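Local coordinates for chromosome-partitioning protein ParB (Caulobacter vibrioides NA1000, PDB 6S6H) that binds the centromeric parS site, here through its DNA-binding domain, and takes part in chromosome partition in this bacterium, at residues Asn12-Asp17 with Gln43-Ser48; Arg36-Ile41 with Ser50-Thr55. All coordinates share one frame; numbering follows the deposited sequence.

Contact 1: residues Asn12-Asp17 with Gln43-Ser48. With nucleotides of chain C.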
loop_
_atom_site.group_PDB
_atom_site.type_symbol
_atom_site.label_atom_id
_atom_site.label_comp_id
_atom_site.label_asym_id
_atom_site.label_seq_id
_atom_site.Cartn_x
_atom_site.Cartn_y
_atom_site.Cartn_z
ATOM N N ASN B 12 9.235 15.419 2.617
ATOM C CA ASN B 12 8.052 15.523 3.516
ATOM C C ASN B 12 6.739 15.419 2.727
ATOM O O ASN B 12 5.678 15.394 3.377
ATOM C CB ASN B 12 8.108 16.788 4.377
ATOM C CG ASN B 12 8.945 16.586 5.624
ATOM O OD1 ASN B 12 8.408 16.330 6.699
ATOM N ND2 ASN B 12 10.259 16.661 5.485
ATOM N N VAL B 13 6.788 15.333 1.396
ATOM C CA VAL B 13 5.571 15.145 0.548
ATOM C C VAL B 13 4.832 13.890 1.030
ATOM O O VAL B 13 3.615 13.988 1.282
ATOM C CB VAL B 13 5.923 15.059 -0.951
ATOM C CG1 VAL B 13 4.738 14.583 -1.789
ATOM C CG2 VAL B 13 6.460 16.384 -1.474
ATOM N N GLN B 14 5.548 12.768 1.169
ATOM C CA GLN B 14 4.978 11.438 1.528
ATOM C C GLN B 14 4.685 11.367 3.036
ATOM O O GLN B 14 3.826 10.549 3.416
ATOM C CB GLN B 14 5.917 10.312 1.087
ATOM C CG GLN B 14 7.174 10.169 1.941
ATOM C CD GLN B 14 8.226 9.306 1.281
ATOM O OE1 GLN B 14 7.925 8.431 0.468
ATOM N NE2 GLN B 14 9.479 9.545 1.635
ATOM N N ARG B 15 5.365 12.178 3.854
ATOM C CA ARG B 15 5.243 12.178 5.340
ATOM C C ARG B 15 4.049 13.040 5.774
ATOM O O ARG B 15 3.544 12.814 6.885
ATOM C CB ARG B 15 6.549 12.651 5.987
ATOM C CG ARG B 15 7.731 11.730 5.714
ATOM C CD ARG B 15 9.017 12.146 6.403
ATOM N NE ARG B 15 9.107 11.638 7.770
ATOM C CZ ARG B 15 8.817 12.323 8.879
ATOM N NH1 ARG B 15 8.409 13.583 8.815
ATOM N NH2 ARG B 15 8.940 11.738 10.060
ATOM N N ALA B 16 3.608 13.979 4.933
ATOM C CA ALA B 16 2.430 14.849 5.175
ATOM C C ALA B 16 1.141 14.032 5.009
ATOM O O ALA B 16 1.228 12.861 4.590
ATOM C CB ALA B 16 2.458 16.030 4.237
ATOM N N ASP B 17 -0.008 14.636 5.330
ATOM C CA ASP B 17 -1.350 13.996 5.265
ATOM C C ASP B 17 -1.983 14.295 3.898
ATOM O O ASP B 17 -3.062 14.928 3.862
ATOM C CB ASP B 17 -2.229 14.463 6.430
ATOM C CG ASP B 17 -3.582 13.772 6.505
ATOM O OD1 ASP B 17 -3.737 12.711 5.866
ATOM O OD2 ASP B 17 -4.473 14.304 7.199
ATOM N N GLN B 43 15.220 8.971 -5.669
ATOM C CA GLN B 43 16.409 8.798 -4.790
ATOM C C GLN B 43 16.247 9.647 -3.520
ATOM O O GLN B 43 16.674 9.180 -2.454
ATOM C CB GLN B 43 17.698 9.152 -5.537
ATOM C CG GLN B 43 18.133 8.087 -6.533
ATOM C CD GLN B 43 19.500 8.343 -7.122
ATOM O OE1 GLN B 43 20.231 9.236 -6.699
ATOM N NE2 GLN B 43 19.858 7.555 -8.126
ATOM N N THR B 44 15.642 10.836 -3.629
ATOM C CA THR B 44 15.413 11.778 -2.499
ATOM C C THR B 44 14.431 11.165 -1.493
ATOM O O THR B 44 14.703 11.267 -0.284
ATOM C CB THR B 44 14.905 13.143 -2.988
ATOM O OG1 THR B 44 15.819 13.628 -3.971
ATOM C CG2 THR B 44 14.766 14.161 -1.876
ATOM N N ILE B 45 13.337 10.561 -1.972
ATOM C CA ILE B 45 12.221 10.058 -1.114
ATOM C C ILE B 45 12.415 8.568 -0.803
ATOM O O ILE B 45 11.550 8.014 -0.105
ATOM C CB ILE B 45 10.847 10.340 -1.760
ATOM C CG1 ILE B 45 10.542 9.396 -2.927
ATOM C CG2 ILE B 45 10.741 11.801 -2.171
ATOM C CD1 ILE B 45 9.140 9.531 -3.472
ATOM N N GLY B 46 13.494 7.944 -1.292
ATOM C CA GLY B 46 13.809 6.521 -1.047
ATOM C C GLY B 46 12.795 5.588 -1.691
ATOM O O GLY B 46 12.456 4.567 -1.068
ATOM N N LYS B 47 12.333 5.919 -2.898
ATOM C CA LYS B 47 11.368 5.113 -3.696
ATOM C C LYS B 47 11.964 4.853 -5.084
ATOM O O LYS B 47 13.081 5.335 -5.352
ATOM C CB LYS B 47 10.022 5.838 -3.803
ATOM C CG LYS B 47 9.192 5.847 -2.525
ATOM C CD LYS B 47 8.512 4.525 -2.249
ATOM C CE LYS B 47 8.363 4.229 -0.771
ATOM N NZ LYS B 47 7.505 5.232 -0.098
ATOM N N SER B 48 11.237 4.111 -5.924
ATOM C CA SER B 48 11.612 3.784 -7.325
ATOM C C SER B 48 11.184 4.921 -8.259
ATOM O O SER B 48 10.251 5.669 -7.915
ATOM C CB SER B 48 11.007 2.470 -7.757
ATOM O OG SER B 48 9.600 2.585 -7.907
ATOM P P DA C 14 9.305 1.305 -4.432
ATOM O OP1 DA C 14 10.499 1.394 -3.558
ATOM O OP2 DA C 14 8.858 2.498 -5.200
ATOM O "O5'" DA C 14 9.571 0.085 -5.416
ATOM C "C5'" DA C 14 9.892 -1.206 -4.873
ATOM C "C4'" DA C 14 10.165 -2.194 -5.981
ATOM O "O4'" DA C 14 8.949 -2.450 -6.721
ATOM C "C3'" DA C 14 11.189 -1.744 -7.018
ATOM O "O3'" DA C 14 11.884 -2.920 -7.429
ATOM C "C2'" DA C 14 10.324 -1.179 -8.129
ATOM C "C1'" DA C 14 9.131 -2.114 -8.088
ATOM N N9 DA C 14 7.873 -1.555 -8.577
ATOM C C8 DA C 14 7.369 -0.289 -8.400
ATOM N N7 DA C 14 6.190 -0.111 -8.945
ATOM C C5 DA C 14 5.891 -1.345 -9.504
ATOM C C6 DA C 14 4.779 -1.811 -10.226
ATOM N N6 DA C 14 3.717 -1.057 -10.519
ATOM N N1 DA C 14 4.797 -3.095 -10.646
ATOM C C2 DA C 14 5.863 -3.853 -10.349
ATOM N N3 DA C 14 6.967 -3.526 -9.683
ATOM C C4 DA C 14 6.916 -2.244 -9.280
#
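The carboxamide of Gln14 bridges Ile45, at the end of helix 38-45, and Lys47, in the turn of the helix-turn-helix that leads to the DNA-reading helix 49-57. Gln14 belongs to the loop after helix 4-11. Beyond CG its chain is extended, and this carries the amide across to the end of helix 38-45. There Ile45 O, at the last turn of the helix, accepts from Gln14 NE2 at 3.1 Å with an N-H...O angle of 164°. The donor lies in the carbonyl plane on a lone pair, and the oxygen is also nearly in the plane of the Gln14 amide, a geometry that fixes the rotation of that group. The same NE2 rests 3.7 Å from Ile45 CB, while the apolar part of Ile45 packs on Ile10 and Tyr27. Gly46 then leaves the helix with positive phi and turns the chain toward the DNA. Lys47 folds back, bent at chi2 (-76°) and beyond, and NZ makes a weak bond of 3.3 Å to Gln14 OE1, so that both ends of one amide are engaged. The aliphatic part of Lys47 meets the DNA backbone, with Lys47 CD 3.6 Å from OP2 of DA14 of chain C. Ser48, the N-cap of helix 49-57, completes the turn. Ser48 OG caps the helix by bonding to His51 N. Two bonds converge on OP2 of DA14 of chain C, from Ser48 N at 3.0 Å and from Ser48 OG at 2.8 Å.

Contact 2: residues Arg36-Ile41 with Ser50-Thr55. With nucleotides of chain D.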
loop_
_atom_site.group_PDB
_atom_site.type_symbol
_atom_site.label_atom_id
_atom_site.label_comp_id
_atom_site.label_asym_id
_atom_site.label_seq_id
_atom_site.Cartn_x
_atom_site.Cartn_y
_atom_site.Cartn_z
ATOM N N ARG B 36 14.299 19.019 -11.391
ATOM C CA ARG B 36 14.786 17.694 -10.923
ATOM C C ARG B 36 14.052 16.602 -11.705
ATOM O O ARG B 36 12.873 16.815 -12.048
ATOM C CB ARG B 36 14.584 17.564 -9.409
ATOM C CG ARG B 36 15.220 18.690 -8.602
ATOM C CD ARG B 36 14.892 18.641 -7.120
ATOM N NE ARG B 36 15.843 17.819 -6.382
ATOM C CZ ARG B 36 16.768 18.265 -5.534
ATOM N NH1 ARG B 36 16.888 19.554 -5.265
ATOM N NH2 ARG B 36 17.571 17.400 -4.941
ATOM N N THR B 37 14.737 15.493 -11.994
ATOM C CA THR B 37 14.196 14.342 -12.767
ATOM C C THR B 37 13.314 13.478 -11.860
ATOM O O THR B 37 13.377 13.644 -10.631
ATOM C CB THR B 37 15.321 13.493 -13.378
ATOM O OG1 THR B 37 16.109 12.946 -12.318
ATOM C CG2 THR B 37 16.200 14.274 -14.330
ATOM N N GLN B 38 12.531 12.579 -12.459
ATOM C CA GLN B 38 11.795 11.499 -11.748
ATOM C C GLN B 38 12.797 10.681 -10.917
ATOM O O GLN B 38 12.485 10.364 -9.747
ATOM C CB GLN B 38 11.056 10.602 -12.744
ATOM C CG GLN B 38 9.904 11.291 -13.469
ATOM C CD GLN B 38 9.085 10.325 -14.291
ATOM O OE1 GLN B 38 9.479 9.179 -14.507
ATOM N NE2 GLN B 38 7.929 10.778 -14.753
ATOM N N GLU B 39 13.957 10.371 -11.507
ATOM C CA GLU B 39 15.058 9.590 -10.878
ATOM C C GLU B 39 15.561 10.309 -9.622
ATOM O O GLU B 39 15.776 9.620 -8.611
ATOM C CB GLU B 39 16.202 9.385 -11.876
ATOM C CG GLU B 39 17.398 8.646 -11.299
ATOM C CD GLU B 39 17.109 7.235 -10.819
ATOM O OE1 GLU B 39 17.826 6.763 -9.913
ATOM O OE2 GLU B 39 16.174 6.606 -11.357
ATOM N N ASN B 40 15.757 11.631 -9.693
ATOM C CA ASN B 40 16.286 12.462 -8.575
ATOM C C ASN B 40 15.282 12.453 -7.415
ATOM O O ASN B 40 15.709 12.210 -6.273
ATOM C CB ASN B 40 16.614 13.889 -9.025
ATOM C CG ASN B 40 16.952 14.814 -7.875
ATOM O OD1 ASN B 40 16.060 15.322 -7.196
ATOM N ND2 ASN B 40 18.234 15.045 -7.650
ATOM N N ILE B 41 14.000 12.706 -7.704
ATOM C CA ILE B 41 12.894 12.686 -6.700
ATOM C C ILE B 41 12.892 11.317 -6.014
ATOM O O ILE B 41 12.915 11.285 -4.772
ATOM C CB ILE B 41 11.526 12.995 -7.348
ATOM C CG1 ILE B 41 11.477 14.403 -7.951
ATOM C CG2 ILE B 41 10.395 12.774 -6.350
ATOM C CD1 ILE B 41 11.742 15.517 -6.963
ATOM N N SER B 50 9.765 4.490 -11.220
ATOM C CA SER B 50 8.446 4.077 -11.775
ATOM C C SER B 50 7.311 4.447 -10.807
ATOM O O SER B 50 6.234 4.850 -11.293
ATOM C CB SER B 50 8.421 2.610 -12.123
ATOM O OG SER B 50 8.729 1.808 -10.997
ATOM N N HIS B 51 7.545 4.327 -9.494
ATOM C CA HIS B 51 6.603 4.758 -8.426
ATOM C C HIS B 51 6.290 6.249 -8.589
ATOM O O HIS B 51 5.100 6.613 -8.546
ATOM C CB HIS B 51 7.169 4.448 -7.031
ATOM C CG HIS B 51 6.381 5.061 -5.923
ATOM N ND1 HIS B 51 5.154 4.567 -5.533
ATOM C CD2 HIS B 51 6.626 6.135 -5.140
ATOM C CE1 HIS B 51 4.681 5.303 -4.549
ATOM N NE2 HIS B 51 5.565 6.272 -4.289
ATOM N N VAL B 52 7.325 7.070 -8.784
ATOM C CA VAL B 52 7.209 8.552 -8.946
ATOM C C VAL B 52 6.410 8.838 -10.224
ATOM O O VAL B 52 5.474 9.671 -10.166
ATOM C CB VAL B 52 8.596 9.226 -8.968
ATOM C CG1 VAL B 52 8.510 10.702 -9.332
ATOM C CG2 VAL B 52 9.328 9.043 -7.646
ATOM N N ALA B 53 6.759 8.158 -11.322
ATOM C CA ALA B 53 6.118 8.284 -12.651
ATOM C C ALA B 53 4.637 7.894 -12.556
ATOM O O ALA B 53 3.785 8.687 -13.002
ATOM C CB ALA B 53 6.844 7.420 -13.656
ATOM N N ASN B 54 4.349 6.711 -12.014
ATOM C CA ASN B 54 2.972 6.151 -11.934
ATOM C C ASN B 54 2.106 7.057 -11.050
ATOM O O ASN B 54 0.928 7.259 -11.396
ATOM C CB ASN B 54 2.972 4.697 -11.452
ATOM C CG ASN B 54 3.330 3.709 -12.545
ATOM O OD1 ASN B 54 3.083 3.954 -13.725
ATOM N ND2 ASN B 54 3.901 2.578 -12.164
ATOM N N THR B 55 2.668 7.591 -9.962
ATOM C CA THR B 55 1.974 8.518 -9.031
ATOM C C THR B 55 1.487 9.741 -9.822
ATOM O O THR B 55 0.288 10.049 -9.738
ATOM C CB THR B 55 2.872 8.892 -7.844
ATOM O OG1 THR B 55 3.189 7.697 -7.131
ATOM C CG2 THR B 55 2.225 9.874 -6.894
ATOM P P DT D 3 12.276 12.979 -16.537
ATOM O OP1 DT D 3 11.734 14.352 -16.377
ATOM O OP2 DT D 3 12.834 12.262 -15.363
ATOM O "O5'" DT D 3 11.131 12.085 -17.189
ATOM C "C5'" DT D 3 10.612 12.386 -18.503
ATOM C "C4'" DT D 3 9.809 11.225 -19.043
ATOM O "O4'" DT D 3 10.663 10.079 -19.268
ATOM C "C3'" DT D 3 8.668 10.732 -18.139
ATOM O "O3'" DT D 3 7.411 10.882 -18.816
ATOM C "C2'" DT D 3 9.009 9.273 -17.875
ATOM C "C1'" DT D 3 9.865 8.930 -19.068
ATOM N N1 DT D 3 10.757 7.763 -18.905
ATOM C C2 DT D 3 10.549 6.679 -19.728
ATOM O O2 DT D 3 9.670 6.642 -20.575
ATOM N N3 DT D 3 11.414 5.632 -19.524
ATOM C C4 DT D 3 12.437 5.560 -18.598
ATOM O O4 DT D 3 13.129 4.548 -18.530
ATOM C C5 DT D 3 12.596 6.731 -17.764
ATOM C C7 DT D 3 13.680 6.745 -16.733
ATOM C C6 DT D 3 11.757 7.759 -17.954
ATOM P P DT D 5 1.132 6.454 -20.464
ATOM O OP1 DT D 5 0.182 6.529 -21.604
ATOM O OP2 DT D 5 0.869 7.265 -19.242
ATOM O "O5'" DT D 5 1.296 4.929 -20.027
ATOM C "C5'" DT D 5 1.567 3.932 -21.021
ATOM C "C4'" DT D 5 1.987 2.622 -20.395
ATOM O "O4'" DT D 5 3.197 2.765 -19.628
ATOM C "C3'" DT D 5 0.984 1.955 -19.449
ATOM O "O3'" DT D 5 0.294 0.938 -20.185
ATOM C "C2'" DT D 5 1.851 1.378 -18.335
ATOM C "C1'" DT D 5 3.268 1.598 -18.839
ATOM N N1 DT D 5 4.311 1.797 -17.817
ATOM C C2 DT D 5 5.168 0.749 -17.568
ATOM O O2 DT D 5 5.078 -0.330 -18.128
ATOM N N3 DT D 5 6.128 1.007 -16.621
ATOM C C4 DT D 5 6.317 2.184 -15.922
ATOM O O4 DT D 5 7.229 2.271 -15.105
ATOM C C5 DT D 5 5.388 3.246 -16.242
ATOM C C7 DT D 5 5.517 4.558 -15.536
ATOM C C6 DT D 5 4.447 3.003 -17.164
ATOM P P DT D 6 -0.889 0.089 -19.517
ATOM O OP1 DT D 6 -1.890 -0.213 -20.575
ATOM O OP2 DT D 6 -1.315 0.778 -18.267
ATOM O "O5'" DT D 6 -0.166 -1.273 -19.118
ATOM C "C5'" DT D 6 0.552 -2.033 -20.101
ATOM C "C4'" DT D 6 1.246 -3.209 -19.456
ATOM O "O4'" DT D 6 2.287 -2.726 -18.577
ATOM C "C3'" DT D 6 0.348 -4.111 -18.608
ATOM O "O3'" DT D 6 0.589 -5.474 -18.978
ATOM C "C2'" DT D 6 0.749 -3.788 -17.176
ATOM C "C1'" DT D 6 2.205 -3.378 -17.323
ATOM N N1 DT D 6 2.733 -2.449 -16.298
ATOM C C2 DT D 6 3.963 -2.724 -15.738
ATOM O O2 DT D 6 4.622 -3.708 -16.026
ATOM N N3 DT D 6 4.391 -1.799 -14.817
ATOM C C4 DT D 6 3.736 -0.645 -14.425
ATOM O O4 DT D 6 4.248 0.094 -13.588
ATOM C C5 DT D 6 2.459 -0.415 -15.060
ATOM C C7 DT D 6 1.677 0.807 -14.693
ATOM C C6 DT D 6 2.030 -1.312 -15.957
#
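Helix 38-45 and helix 49-57, the two helices of the helix-turn-helix, come together where Gln38 lies opposite Val52, with CA atoms 6.1 Å apart. The first turn of helix 38-45 lies against the middle of helix 49-57, and the interface is made by van der Waals contact. Val52 faces Gln38 with its branch end. CG1 is anti to the backbone N (chi1 172°), CG2 lies beside the backbone N, anti to the carbonyl carbon, and the two methyls are equally distant, at 4.0 Å, from Gln38 O. They also meet Ile41 CG2, which is 4.1 Å from Val52 CG2, the two side chains crossing at about a right angle. Ile41 continues into the core formed with Ile10, Tyr27 and Met31. The side chain of Gln38 stretches along the DNA edge of the interface. Its OE1 sits 3.3 Å from Ala53 CB and takes a weak bond from Arg49, while NE2 is bonded to a DNA phosphate. Thr37 caps this helix by accepting from Asn40 N, and Gln38 N at the helix start binds OP2 of DT3 of chain D at 2.9 Å, where the helix dipole would probably add to the attraction. Helix 49-57 meets the bases directly. Ala53 CB packs against the C7 methyl of DT5 of chain D, and Asn54 OD1, which also accepts from Arg57, lies close to the same methyl. Asn54 ND2 reads the next base, donating to O4 of DT6 of chain D at 2.9 Å with an N-H...O angle of 155°.

How the contacts relate
From the N terminus, the chain leaves helix 4-11 through residues 12-17, runs along helix 20-34 and enters helix 38-45 at residues 36-41. Contact 1 closes the long loop of 25 residues, fixing the end of helix 38-45 to the loop after helix 4-11. Contact 2 closes a much shorter one of eight residues around the turn and fastens the start of helix 38-45 to helix 49-57. The segments alternate, so the two loops cross, and helix 38-45 serves both, contact 2 with its first half and contact 1 with its last residue. Their centres are 11 Å apart, and they meet directly where Ile45 CD1 packs on Val52 CG2 at 4.2 Å.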